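Local coordinates for RND efflux system, outer membrane lipoprotein, NodT family (Burkholderia mallei, PDB 6U94) that probably serves as the outer membrane channel of a tripartite RND efflux pump, passing substrates from the periplasm out of the cell, at residues 55-60 against 172-177; 88-93 against 236-241; 181-186 against 230-235; 219-224 against 425-430; 393-398 against 434-439. All blocks are in the same frame, centred on the assembly; numbering follows the deposited sequence.

Interaction 1 (55-60 against 172-177)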
# COMPACT_ATOMS: atom_id res chain seq x y z
N ASP A 55 -3.36 -15.74 -1.14
CA ASP A 55 -4.14 -16.30 -0.04
C ASP A 55 -5.54 -16.68 -0.52
O ASP A 55 -6.22 -15.89 -1.18
CB ASP A 55 -4.23 -15.30 1.11
CG ASP A 55 -4.89 -15.87 2.34
OD1 ASP A 55 -4.38 -16.88 2.87
OD2 ASP A 55 -5.92 -15.32 2.77
N ALA A 56 -5.96 -17.90 -0.17
CA ALA A 56 -7.25 -18.40 -0.64
C ALA A 56 -8.40 -17.56 -0.11
O ALA A 56 -9.34 -17.24 -0.85
CB ALA A 56 -7.42 -19.86 -0.22
N GLN A 57 -8.35 -17.18 1.17
CA GLN A 57 -9.41 -16.35 1.73
C GLN A 57 -9.45 -14.99 1.06
O GLN A 57 -10.53 -14.47 0.74
CB GLN A 57 -9.23 -16.20 3.24
CG GLN A 57 -10.32 -15.41 3.92
CD GLN A 57 -11.70 -16.01 3.69
OE1 GLN A 57 -12.00 -17.10 4.18
NE2 GLN A 57 -12.54 -15.30 2.95
N LEU A 58 -8.28 -14.39 0.83
CA LEU A 58 -8.22 -13.11 0.13
C LEU A 58 -8.77 -13.23 -1.28
O LEU A 58 -9.49 -12.34 -1.76
CB LEU A 58 -6.79 -12.59 0.11
CG LEU A 58 -6.55 -11.31 -0.70
CD1 LEU A 58 -7.41 -10.17 -0.18
CD2 LEU A 58 -5.09 -10.92 -0.68
N GLN A 59 -8.46 -14.34 -1.97
CA GLN A 59 -9.00 -14.56 -3.30
C GLN A 59 -10.52 -14.63 -3.28
O GLN A 59 -11.18 -14.16 -4.22
CB GLN A 59 -8.42 -15.84 -3.90
CG GLN A 59 -6.99 -15.72 -4.38
CD GLN A 59 -6.57 -16.90 -5.25
OE1 GLN A 59 -7.26 -17.92 -5.30
NE2 GLN A 59 -5.44 -16.76 -5.94
N GLN A 60 -11.09 -15.20 -2.22
CA GLN A 60 -12.54 -15.31 -2.13
C GLN A 60 -13.19 -13.93 -1.99
O GLN A 60 -14.22 -13.66 -2.61
CB GLN A 60 -12.93 -16.20 -0.95
CG GLN A 60 -14.42 -16.33 -0.73
CD GLN A 60 -14.76 -17.27 0.42
OE1 GLN A 60 -13.87 -17.80 1.09
NE2 GLN A 60 -16.05 -17.47 0.65
N ASN A 172 -5.90 -4.49 0.46
CA ASN A 172 -5.30 -3.66 1.51
C ASN A 172 -6.17 -3.63 2.76
O ASN A 172 -5.64 -3.46 3.87
CB ASN A 172 -5.07 -2.24 0.99
CG ASN A 172 -4.28 -1.39 1.97
OD1 ASN A 172 -3.06 -1.53 2.08
ND2 ASN A 172 -4.96 -0.50 2.68
N THR A 173 -7.48 -3.79 2.61
CA THR A 173 -8.36 -3.78 3.78
C THR A 173 -8.29 -5.08 4.56
O THR A 173 -8.29 -5.07 5.79
CB THR A 173 -9.80 -3.49 3.34
OG1 THR A 173 -9.85 -2.24 2.65
CG2 THR A 173 -10.72 -3.42 4.54
N TYR A 174 -8.23 -6.22 3.86
CA TYR A 174 -8.12 -7.50 4.54
C TYR A 174 -6.74 -7.67 5.16
O TYR A 174 -6.60 -8.23 6.26
CB TYR A 174 -8.42 -8.64 3.58
CG TYR A 174 -8.29 -10.03 4.18
CD1 TYR A 174 -9.19 -10.48 5.13
CD2 TYR A 174 -7.26 -10.88 3.79
CE1 TYR A 174 -9.08 -11.75 5.68
CE2 TYR A 174 -7.14 -12.15 4.33
CZ TYR A 174 -8.05 -12.57 5.28
OH TYR A 174 -7.93 -13.83 5.82
N LEU A 175 -5.69 -7.18 4.48
CA LEU A 175 -4.36 -7.20 5.07
C LEU A 175 -4.30 -6.29 6.29
O LEU A 175 -3.74 -6.67 7.33
CB LEU A 175 -3.32 -6.78 4.03
CG LEU A 175 -3.05 -7.83 2.95
CD1 LEU A 175 -2.05 -7.32 1.92
CD2 LEU A 175 -2.57 -9.13 3.58
N THR A 176 -4.87 -5.09 6.19
CA THR A 176 -4.95 -4.20 7.34
C THR A 176 -5.72 -4.85 8.49
O THR A 176 -5.38 -4.66 9.66
CB THR A 176 -5.59 -2.87 6.94
OG1 THR A 176 -4.74 -2.19 6.01
CG2 THR A 176 -5.81 -1.98 8.16
N LEU A 177 -6.76 -5.62 8.16
CA LEU A 177 -7.49 -6.35 9.19
C LEU A 177 -6.58 -7.32 9.94
O LEU A 177 -6.54 -7.33 11.17
CB LEU A 177 -8.67 -7.10 8.57
CG LEU A 177 -9.47 -8.00 9.52
CD1 LEU A 177 -10.10 -7.18 10.64
CD2 LEU A 177 -10.54 -8.77 8.75
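The backbones of segments 55-60 and 172-177 approach most closely at Leu58 and Tyr174, whose CA atoms are 7.1 Å apart. The contact joins the first turn of the short helix 56-67 to the middle of helix 156-203, one of the long helices that form the helical barrel of outer membrane factors, the TolC-like family. Tyr174 carries it: with CG anti to the backbone N (chi1 178°), its ring reaches out from the long helix and lies against three residues of the short one. At the root of the ring, Leu58 CD1 comes within 4.0 Å of Tyr174 CD2, an apolar contact made at a slant. Farther out, the carboxylate of Asp55 lies with its plane only 15° from that of the ring, and its OD2 approaches Tyr174 CE2 at 3.7 Å.

Asp55 is the N-cap of helix 56-67. Its OD2 accepts from Leu58 N at 3.2 Å, with the donor above the carboxylate plane, while OD1 forms a salt bridge to Arg264. The carboxylate is therefore held from two directions, and the oxygen that caps the helix is also the one nearest the ring. Gln57 covers the phenol end, its chain bent at chi2 and its amide plane inclined 55° to the ring, the two side chains crossing at about a right angle. The hydroxyl is buried here without a polar partner in the model; what it meets is carbon, Gln57 CG lying 3.4 Å from Tyr174 OH.

Interaction 2 (88-93 against 236-241)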
# COMPACT_ATOMS: atom_id res chain seq x y z
N ILE A 88 -8.43 6.78 5.22
CA ILE A 88 -8.14 8.20 5.01
C ILE A 88 -7.69 8.85 6.31
O ILE A 88 -6.72 9.61 6.34
CB ILE A 88 -9.36 8.92 4.41
CG1 ILE A 88 -9.85 8.19 3.16
CG2 ILE A 88 -9.00 10.36 4.07
CD1 ILE A 88 -8.84 8.14 2.05
N GLN A 89 -8.39 8.57 7.41
CA GLN A 89 -8.09 9.21 8.68
C GLN A 89 -6.95 8.56 9.44
O GLN A 89 -6.43 9.16 10.38
CB GLN A 89 -9.34 9.25 9.56
CG GLN A 89 -10.41 10.23 9.10
CD GLN A 89 -10.00 11.69 9.24
OE1 GLN A 89 -8.87 12.01 9.61
NE2 GLN A 89 -10.93 12.60 8.97
N ARG A 90 -6.54 7.35 9.06
CA ARG A 90 -5.37 6.72 9.66
C ARG A 90 -4.08 7.08 8.95
O ARG A 90 -3.03 6.51 9.26
CB ARG A 90 -5.55 5.20 9.70
CG ARG A 90 -6.22 4.70 10.97
CD ARG A 90 -6.05 3.20 11.11
NE ARG A 90 -7.30 2.48 10.92
CZ ARG A 90 -7.38 1.17 10.75
NH1 ARG A 90 -6.28 0.43 10.73
NH2 ARG A 90 -8.56 0.59 10.59
N ALA A 91 -4.13 8.02 8.00
CA ALA A 91 -2.91 8.54 7.39
C ALA A 91 -2.11 9.43 8.33
O ALA A 91 -1.05 9.92 7.94
CB ALA A 91 -3.26 9.33 6.12
N ALA A 92 -2.59 9.64 9.56
CA ALA A 92 -1.85 10.45 10.52
C ALA A 92 -0.56 9.77 10.96
O ALA A 92 0.43 10.45 11.25
CB ALA A 92 -2.73 10.76 11.74
N GLN A 93 -0.54 8.44 11.02
CA GLN A 93 0.66 7.70 11.38
C GLN A 93 1.43 7.27 10.14
O GLN A 93 2.59 7.66 9.96
CB GLN A 93 0.29 6.48 12.23
N ILE A 236 -10.04 -2.70 14.27
CA ILE A 236 -10.56 -3.96 13.74
C ILE A 236 -12.00 -3.79 13.28
O ILE A 236 -12.39 -4.29 12.22
CB ILE A 236 -10.42 -5.08 14.79
CG1 ILE A 236 -8.97 -5.56 14.88
CG2 ILE A 236 -11.36 -6.24 14.48
CD1 ILE A 236 -8.76 -6.64 15.92
N ALA A 237 -12.80 -3.07 14.06
CA ALA A 237 -14.19 -2.83 13.68
C ALA A 237 -14.28 -2.05 12.38
O ALA A 237 -15.10 -2.36 11.51
CB ALA A 237 -14.92 -2.10 14.80
N GLN A 238 -13.44 -1.02 12.22
CA GLN A 238 -13.45 -0.23 10.99
C GLN A 238 -13.04 -1.07 9.79
O GLN A 238 -13.65 -0.95 8.71
CB GLN A 238 -12.53 0.98 11.14
CG GLN A 238 -12.89 1.93 12.26
CD GLN A 238 -11.80 2.95 12.52
OE1 GLN A 238 -10.68 2.82 12.03
NE2 GLN A 238 -12.12 3.98 13.30
N ASP A 239 -12.02 -1.91 9.94
CA ASP A 239 -11.58 -2.77 8.85
C ASP A 239 -12.71 -3.67 8.38
O ASP A 239 -12.94 -3.83 7.17
CB ASP A 239 -10.38 -3.61 9.28
CG ASP A 239 -9.19 -2.77 9.69
OD1 ASP A 239 -9.23 -1.53 9.54
OD2 ASP A 239 -8.20 -3.36 10.17
N GLU A 240 -13.43 -4.28 9.33
CA GLU A 240 -14.51 -5.19 8.96
C GLU A 240 -15.68 -4.46 8.31
O GLU A 240 -16.34 -5.01 7.43
CB GLU A 240 -14.97 -5.97 10.20
CG GLU A 240 -13.87 -6.84 10.80
CD GLU A 240 -14.32 -7.56 12.06
OE1 GLU A 240 -15.26 -7.08 12.73
OE2 GLU A 240 -13.73 -8.61 12.38
N ASN A 241 -15.94 -3.22 8.73
CA ASN A 241 -16.98 -2.43 8.09
C ASN A 241 -16.61 -2.12 6.64
O ASN A 241 -17.40 -2.36 5.72
CB ASN A 241 -17.23 -1.13 8.86
CG ASN A 241 -18.50 -1.17 9.68
OD1 ASN A 241 -18.93 -2.24 10.12
ND2 ASN A 241 -19.11 -0.01 9.89
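Charge pairing dominates the meeting of Arg90 with Asp239, where the guanidinium reaches the carboxylate through one nitrogen. Arg90 NH2 lies 2.5 Å from Asp239 OD1, a salt bridge so short that its exact length is doubtful. The carboxylate comes in at the edge of the guanidinium, and the two planes are nearly coplanar, 23° apart. Asp239 OD1 is the oxygen used; its partner OD2 lies 4.0 Å from the same nitrogen. Arg90 NH1 forms a further salt bridge with Asp180 of helix 156-203, which stands close to Asp239, so one positive group serves two neighbouring acids and would be expected to offset the repulsion between them.

In the fold, this ties the loop that follows helix 72-86 to helix 211-247, a long helix of the kind that builds the tunnel of outer membrane factors.

Hydrogen bonding beyond the salt bridges is slight. Gln238 OE1 receives a weak bond from Arg90 NH2 at 3.4 Å, also near the guanidinium plane, and NH1 makes another weak one to a bound glycerol, probably from the crystallisation liquor. The chain of Gln238 runs extended beyond CG and meets the arginine at a slant, the amide and guanidinium planes 33° apart, whereas Arg90 is bent at chi3 (-110°), turning its head toward the helix.

Interaction 3 (181-186 against 230-235)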
# COMPACT_ATOMS: atom_id res chain seq x y z
N ARG A 181 -5.41 -7.21 13.95
CA ARG A 181 -5.59 -8.32 14.88
C ARG A 181 -4.29 -8.63 15.60
O ARG A 181 -4.27 -8.81 16.83
CB ARG A 181 -6.10 -9.56 14.14
CG ARG A 181 -7.54 -9.47 13.66
CD ARG A 181 -7.94 -10.75 12.96
NE ARG A 181 -9.30 -10.71 12.45
CZ ARG A 181 -9.90 -11.72 11.83
NH1 ARG A 181 -9.25 -12.86 11.66
NH2 ARG A 181 -11.15 -11.59 11.39
N ALA A 182 -3.18 -8.71 14.85
CA ALA A 182 -1.88 -8.92 15.47
C ALA A 182 -1.56 -7.82 16.47
O ALA A 182 -1.00 -8.08 17.54
CB ALA A 182 -0.80 -9.00 14.40
N LEU A 183 -1.92 -6.57 16.14
CA LEU A 183 -1.71 -5.47 17.07
C LEU A 183 -2.57 -5.64 18.32
O LEU A 183 -2.10 -5.39 19.44
CB LEU A 183 -2.02 -4.14 16.38
CG LEU A 183 -0.95 -3.68 15.39
CD1 LEU A 183 -1.49 -2.59 14.47
CD2 LEU A 183 0.28 -3.20 16.14
N LEU A 184 -3.82 -6.07 18.16
CA LEU A 184 -4.67 -6.30 19.32
C LEU A 184 -4.13 -7.44 20.18
O LEU A 184 -4.11 -7.34 21.41
CB LEU A 184 -6.10 -6.61 18.87
CG LEU A 184 -7.06 -6.96 20.01
CD1 LEU A 184 -7.22 -5.79 20.97
CD2 LEU A 184 -8.41 -7.41 19.48
N ALA A 185 -3.69 -8.53 19.55
CA ALA A 185 -3.14 -9.65 20.30
C ALA A 185 -1.88 -9.25 21.04
O ALA A 185 -1.66 -9.68 22.18
CB ALA A 185 -2.87 -10.82 19.36
N LEU A 186 -1.03 -8.43 20.41
CA LEU A 186 0.16 -7.94 21.09
C LEU A 186 -0.21 -7.06 22.28
O LEU A 186 0.38 -7.19 23.36
CB LEU A 186 1.03 -7.17 20.10
CG LEU A 186 2.24 -6.39 20.63
CD1 LEU A 186 3.28 -7.33 21.22
CD2 LEU A 186 2.84 -5.55 19.51
N GLU A 230 -7.75 -0.97 23.28
CA GLU A 230 -9.03 -0.37 22.91
C GLU A 230 -8.95 0.28 21.53
O GLU A 230 -9.90 0.20 20.74
CB GLU A 230 -9.46 0.65 23.97
CG GLU A 230 -10.00 0.01 25.24
CD GLU A 230 -10.08 0.98 26.40
OE1 GLU A 230 -9.68 2.15 26.23
OE2 GLU A 230 -10.54 0.57 27.49
N GLN A 231 -7.82 0.92 21.22
CA GLN A 231 -7.66 1.52 19.90
C GLN A 231 -7.69 0.46 18.80
O GLN A 231 -8.32 0.66 17.75
CB GLN A 231 -6.35 2.31 19.84
CG GLN A 231 -5.95 2.75 18.43
CD GLN A 231 -4.61 3.45 18.39
OE1 GLN A 231 -3.81 3.22 17.48
NE2 GLN A 231 -4.36 4.30 19.38
N TYR A 232 -7.03 -0.68 19.02
CA TYR A 232 -6.95 -1.71 18.00
C TYR A 232 -8.26 -2.48 17.85
O TYR A 232 -8.57 -2.95 16.75
CB TYR A 232 -5.80 -2.67 18.32
CG TYR A 232 -4.44 -2.01 18.24
CD1 TYR A 232 -4.16 -1.06 17.26
CD2 TYR A 232 -3.43 -2.32 19.15
CE1 TYR A 232 -2.92 -0.46 17.18
CE2 TYR A 232 -2.19 -1.71 19.07
CZ TYR A 232 -1.94 -0.78 18.09
OH TYR A 232 -0.71 -0.18 18.01
N THR A 233 -9.03 -2.62 18.93
CA THR A 233 -10.36 -3.20 18.79
C THR A 233 -11.26 -2.33 17.93
O THR A 233 -12.07 -2.84 17.15
CB THR A 233 -11.00 -3.42 20.17
OG1 THR A 233 -10.48 -2.46 21.10
CG2 THR A 233 -10.73 -4.83 20.68
N ARG A 234 -11.12 -1.01 18.05
CA ARG A 234 -11.90 -0.10 17.22
C ARG A 234 -11.43 -0.13 15.77
O ARG A 234 -12.25 -0.07 14.84
CB ARG A 234 -11.84 1.32 17.78
N GLN A 235 -10.12 -0.23 15.55
CA GLN A 235 -9.60 -0.29 14.19
C GLN A 235 -9.99 -1.60 13.51
O GLN A 235 -10.25 -1.63 12.30
CB GLN A 235 -8.09 -0.11 14.19
CG GLN A 235 -7.64 1.29 14.60
CD GLN A 235 -6.14 1.48 14.48
OE1 GLN A 235 -5.40 0.56 14.15
NE2 GLN A 235 -5.68 2.70 14.75
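Leu183 and Leu184 meet Tyr232 and Thr233 where segments 181-186 and 230-235 run antiparallel, their axes 8.6 Å apart at 156°. The two helices, 156-203 and 211-247, follow each other in the chain and pair as a coiled-coil hairpin, the building unit of the outer membrane factor barrel.

Leu183 comes first. Its CB stands over the centre of the Tyr232 ring, 3.5 Å from the centroid and 7° off the normal, a clear CH-pi contact over one face. Its CG, anti to the carbonyl carbon (chi1 -74°), carries the branch on along the same face: CD1 reaches Tyr232 CE1, and CD2 comes within 3.7 Å of Tyr232 OH. At the other end of the ring, Leu183 O lies 3.4 Å from Tyr232 CD2. One face of the ring is thus covered by the side chain and carbonyl of Leu183, while the hydroxyl extends past the pair to a probable hydrogen bond with the side chain of Gln435.

Leu184 follows, at the point of closest backbone approach: its CA is 5.3 Å from that of Tyr232. Its CB packs on Tyr232 CB at 4.0 Å, and both methyl carbons, CD1 and CD2, rest against Thr233 CG2. As Ala229 and Ile236 also touch it, Leu184 sits as a knob in a hole formed by four residues of the facing helix.

Helix 421-454 lies alongside this hairpin: Leu183 packs on its Val438, and Leu186 on its Phe431 and Gln434.

Interaction 4 (219-224 against 425-430)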
# COMPACT_ATOMS: atom_id res chain seq x y z
N ASP A 219 1.30 0.96 37.06
CA ASP A 219 -0.09 1.19 36.67
C ASP A 219 -0.19 1.91 35.33
O ASP A 219 -1.12 1.65 34.57
CB ASP A 219 -0.83 1.97 37.75
CG ASP A 219 -1.43 1.07 38.81
OD1 ASP A 219 -1.41 -0.17 38.62
OD2 ASP A 219 -1.92 1.59 39.84
N THR A 220 0.75 2.81 35.02
CA THR A 220 0.74 3.46 33.71
C THR A 220 1.30 2.57 32.61
O THR A 220 1.11 2.89 31.43
CB THR A 220 1.52 4.78 33.75
OG1 THR A 220 2.89 4.52 34.06
CG2 THR A 220 0.93 5.72 34.79
N GLN A 221 1.99 1.48 32.96
CA GLN A 221 2.29 0.45 31.96
C GLN A 221 1.02 -0.29 31.56
O GLN A 221 0.77 -0.52 30.37
CB GLN A 221 3.33 -0.53 32.50
CG GLN A 221 4.75 -0.00 32.53
CD GLN A 221 5.73 -1.02 33.10
OE1 GLN A 221 6.01 -2.05 32.48
NE2 GLN A 221 6.25 -0.73 34.29
N VAL A 222 0.22 -0.68 32.55
CA VAL A 222 -1.05 -1.34 32.28
C VAL A 222 -2.01 -0.39 31.57
O VAL A 222 -2.76 -0.79 30.68
CB VAL A 222 -1.66 -1.88 33.59
CG1 VAL A 222 -3.02 -2.49 33.34
CG2 VAL A 222 -0.72 -2.90 34.22
N GLN A 223 -1.98 0.89 31.95
CA GLN A 223 -2.88 1.87 31.35
C GLN A 223 -2.59 2.05 29.87
O GLN A 223 -3.52 2.11 29.05
CB GLN A 223 -2.77 3.20 32.09
N THR A 224 -1.31 2.14 29.49
CA THR A 224 -0.96 2.27 28.08
C THR A 224 -1.31 1.01 27.30
O THR A 224 -1.69 1.08 26.13
CB THR A 224 0.52 2.60 27.92
OG1 THR A 224 1.30 1.66 28.66
CG2 THR A 224 0.81 4.01 28.42
N ASP A 425 11.34 1.38 31.90
CA ASP A 425 11.76 2.08 30.69
C ASP A 425 11.98 1.12 29.53
O ASP A 425 11.64 1.42 28.38
CB ASP A 425 13.03 2.89 30.97
CG ASP A 425 13.50 3.67 29.76
OD1 ASP A 425 12.66 4.04 28.92
OD2 ASP A 425 14.72 3.91 29.65
N ALA A 426 12.56 -0.05 29.81
CA ALA A 426 12.85 -1.01 28.74
C ALA A 426 11.57 -1.63 28.19
O ALA A 426 11.42 -1.79 26.98
CB ALA A 426 13.80 -2.09 29.25
N GLN A 427 10.63 -1.99 29.08
CA GLN A 427 9.37 -2.58 28.62
C GLN A 427 8.58 -1.59 27.78
O GLN A 427 8.00 -1.96 26.75
CB GLN A 427 8.55 -3.04 29.83
CG GLN A 427 7.22 -3.70 29.48
CD GLN A 427 6.10 -2.71 29.24
OE1 GLN A 427 6.16 -1.56 29.69
NE2 GLN A 427 5.06 -3.14 28.53
N ARG A 428 8.54 -0.32 28.20
CA ARG A 428 7.79 0.69 27.46
C ARG A 428 8.38 0.91 26.07
O ARG A 428 7.64 1.12 25.10
CB ARG A 428 7.76 1.98 28.27
CG ARG A 428 8.01 3.25 27.47
CD ARG A 428 8.17 4.46 28.37
NE ARG A 428 9.57 4.75 28.66
CZ ARG A 428 9.98 5.83 29.32
NH1 ARG A 428 9.10 6.72 29.75
NH2 ARG A 428 11.28 6.03 29.54
N GLN A 429 9.71 0.86 25.96
CA GLN A 429 10.33 0.97 24.64
C GLN A 429 10.13 -0.29 23.82
O GLN A 429 9.98 -0.22 22.60
CB GLN A 429 11.82 1.27 24.78
CG GLN A 429 12.14 2.66 25.29
CD GLN A 429 13.63 2.95 25.27
OE1 GLN A 429 14.39 2.27 24.58
NE2 GLN A 429 14.04 3.97 26.02
N LEU A 430 10.11 -1.46 24.48
CA LEU A 430 9.92 -2.71 23.76
C LEU A 430 8.52 -2.79 23.16
O LEU A 430 8.36 -3.12 21.98
CB LEU A 430 10.18 -3.90 24.69
CG LEU A 430 9.90 -5.29 24.14
CD1 LEU A 430 10.81 -5.60 22.96
CD2 LEU A 430 10.06 -6.34 25.23
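Gln221 and Gln427 reach toward each other from helices 211-247 and 421-454, and their two amides make the contact between these segments. They approach by different routes. Gln221 has CG anti to its carbonyl carbon (chi1 -76°) and runs extended beyond it, so the amide is carried straight out from its helix. Gln427 leaves with CG on the far side from its own N (chi1 -178°) and then bends at chi2, which brings its amide to that of Gln221. The amide planes are 31° apart, and the chains meet at a slant.

As modelled, Gln221 OE1 lies 2.8 Å from Gln427 OE1. Both amides are probably turned over in the model, so the identity of the two facing atoms is not settled. The pair is nevertheless buried, with polar neighbours at hand: Gln194 of helix 156-203 approaches both glutamines, and Thr190 touches Gln427. An aromatic neighbour, Phe424, packs on Gln221.

The nearest CA atoms, those of Gln221 and Arg428, are 7.1 Å apart. Arg428 itself turns its head away from the contact and pairs along its own helix with Asp425, by a salt bridge whose modelled length is doubtfully short.

The two segments run in broadly the same direction. Helix 156-203 pairs with 211-247, and helix 362-415 packs beside 421-454, so the glutamines link two helical hairpins, with helix 156-203 also at the junction, consistent with the helical barrel of TolC-like outer membrane factors.

Interaction 5 (393-398 against 434-439)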
# COMPACT_ATOMS: atom_id res chain seq x y z
N LYS A 393 13.62 -4.64 9.09
CA LYS A 393 14.83 -5.29 9.60
C LYS A 393 15.47 -4.47 10.72
O LYS A 393 15.97 -5.03 11.70
CB LYS A 393 15.82 -5.53 8.47
CG LYS A 393 15.39 -6.64 7.52
CD LYS A 393 16.14 -6.56 6.20
CE LYS A 393 15.67 -7.64 5.23
NZ LYS A 393 16.16 -9.00 5.62
N ALA A 394 15.46 -3.14 10.59
CA ALA A 394 15.99 -2.30 11.65
C ALA A 394 15.15 -2.42 12.92
O ALA A 394 15.69 -2.52 14.03
CB ALA A 394 16.05 -0.84 11.19
N GLN A 395 13.82 -2.44 12.76
CA GLN A 395 12.95 -2.56 13.92
C GLN A 395 13.09 -3.92 14.59
O GLN A 395 12.92 -4.03 15.81
CB GLN A 395 11.49 -2.32 13.50
CG GLN A 395 10.57 -1.92 14.64
CD GLN A 395 10.82 -0.51 15.14
OE1 GLN A 395 10.40 -0.15 16.24
NE2 GLN A 395 11.50 0.30 14.33
N GLU A 396 13.41 -4.96 13.82
CA GLU A 396 13.56 -6.29 14.41
C GLU A 396 14.84 -6.39 15.23
O GLU A 396 14.84 -7.00 16.31
CB GLU A 396 13.54 -7.35 13.31
CG GLU A 396 12.14 -7.64 12.77
CD GLU A 396 12.14 -8.58 11.58
OE1 GLU A 396 13.19 -8.69 10.91
OE2 GLU A 396 11.09 -9.20 11.32
N ALA A 397 15.94 -5.80 14.75
CA ALA A 397 17.17 -5.79 15.53
C ALA A 397 17.02 -4.89 16.76
O ALA A 397 17.62 -5.17 17.80
CB ALA A 397 18.34 -5.33 14.67
N MET A 398 16.22 -3.83 16.65
CA MET A 398 15.95 -2.99 17.81
C MET A 398 15.15 -3.75 18.86
O MET A 398 15.45 -3.69 20.05
CB MET A 398 15.22 -1.72 17.38
CG MET A 398 15.45 -0.52 18.29
SD MET A 398 14.66 0.97 17.66
CE MET A 398 12.94 0.62 17.99
N GLN A 434 7.51 -3.09 19.22
CA GLN A 434 6.78 -4.23 18.68
C GLN A 434 5.55 -3.78 17.89
O GLN A 434 5.20 -4.41 16.88
CB GLN A 434 6.38 -5.18 19.81
CG GLN A 434 7.56 -5.84 20.51
CD GLN A 434 7.13 -6.72 21.66
OE1 GLN A 434 6.39 -6.29 22.55
NE2 GLN A 434 7.58 -7.97 21.64
N GLN A 435 4.89 -2.72 18.34
CA GLN A 435 3.78 -2.17 17.57
C GLN A 435 4.26 -1.59 16.25
O GLN A 435 3.63 -1.81 15.21
CB GLN A 435 3.05 -1.11 18.39
CG GLN A 435 2.38 -1.64 19.65
CD GLN A 435 1.92 -0.54 20.58
OE1 GLN A 435 2.55 -0.27 21.60
NE2 GLN A 435 0.81 0.11 20.22
N LEU A 436 5.38 -0.87 16.27
CA LEU A 436 5.90 -0.28 15.04
C LEU A 436 6.28 -1.35 14.02
O LEU A 436 6.18 -1.11 12.81
CB LEU A 436 7.12 0.59 15.34
CG LEU A 436 6.88 2.10 15.34
CD1 LEU A 436 8.20 2.85 15.30
CD2 LEU A 436 5.99 2.50 14.17
N LEU A 437 6.73 -2.52 14.48
CA LEU A 437 7.11 -3.58 13.55
C LEU A 437 5.92 -4.03 12.71
O LEU A 437 6.06 -4.26 11.50
CB LEU A 437 7.71 -4.76 14.31
CG LEU A 437 8.06 -6.00 13.48
CD1 LEU A 437 9.04 -5.64 12.38
CD2 LEU A 437 8.62 -7.10 14.37
N VAL A 438 4.75 -4.17 13.33
CA VAL A 438 3.56 -4.60 12.60
C VAL A 438 3.18 -3.56 11.56
O VAL A 438 2.91 -3.89 10.40
CB VAL A 438 2.40 -4.88 13.57
CG1 VAL A 438 1.14 -5.23 12.80
CG2 VAL A 438 2.76 -6.00 14.53
N THR A 439 3.18 -2.28 11.95
CA THR A 439 2.80 -1.22 11.01
C THR A 439 3.78 -1.15 9.85
O THR A 439 3.37 -0.89 8.71
CB THR A 439 2.74 0.12 11.74
OG1 THR A 439 4.06 0.59 11.99
CG2 THR A 439 2.00 -0.02 13.06
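The carbonyl oxygen of Leu436, a residue whose side chain touches Gln395 across the helix pair, accepts a bond from Thr439 OG1 at 2.8 Å. The threonine hydroxyl folds back on its own helix to do so, meeting the oxygen at a C=O...donor angle of 117° and tilted from the carbonyl plane. Against this backbone, Gln395 lays its side chain. With CG anti to the backbone N and a bend at chi2 (71°), the chain reaches over to the facing helix: Gln395 CG lies 3.9 Å from Leu437 N, and the amide ends over Leu436, crossing it at about a right angle. That amide is probably turned over in the model, so only its position is secure; Gln395 CD lies 3.9 Å from Leu436 CB.

Glu396 contributes the aliphatic part of its chain. Its CG meets both methyl groups of Leu437, at 3.7 Å from CD1 and 3.9 Å from CD2. Leu437 also touches Val392 and Ile399, so it fits as a knob into a hole lined by Val392, Gln395, Glu396 and Ile399, the packing of an antiparallel coiled coil. The axes of the two segments are 9.4 Å apart at 160°.

Helices 362-415 and 421-454 thus form a hairpin. Helix 156-203 lies against it, where Val438 packs on Ala179 and Gln435 meets Leu186.

How the interactions relate
Interactions 3 and 5 each lie within a hairpin, 156-203 with 211-247 and 362-415 with 421-454; their centres are about 17 Å apart and the two contacts touch, joining the hairpins. Interaction 4 links them farther along, its centre about 17 Å from both. At the other end, interactions 1 and 2, touching and about 15 Å between centres, bring helix 56-67 and the loop after helix 72-86 onto the first hairpin. Along the chain, interaction 3 is nested inside the loop closed by interaction 2, interaction 4 crosses 2, 3 and 5, and 3 and 5 come in series. About 32 Å separates the centres of interactions 1 and 4, along the helical part of the probable efflux channel.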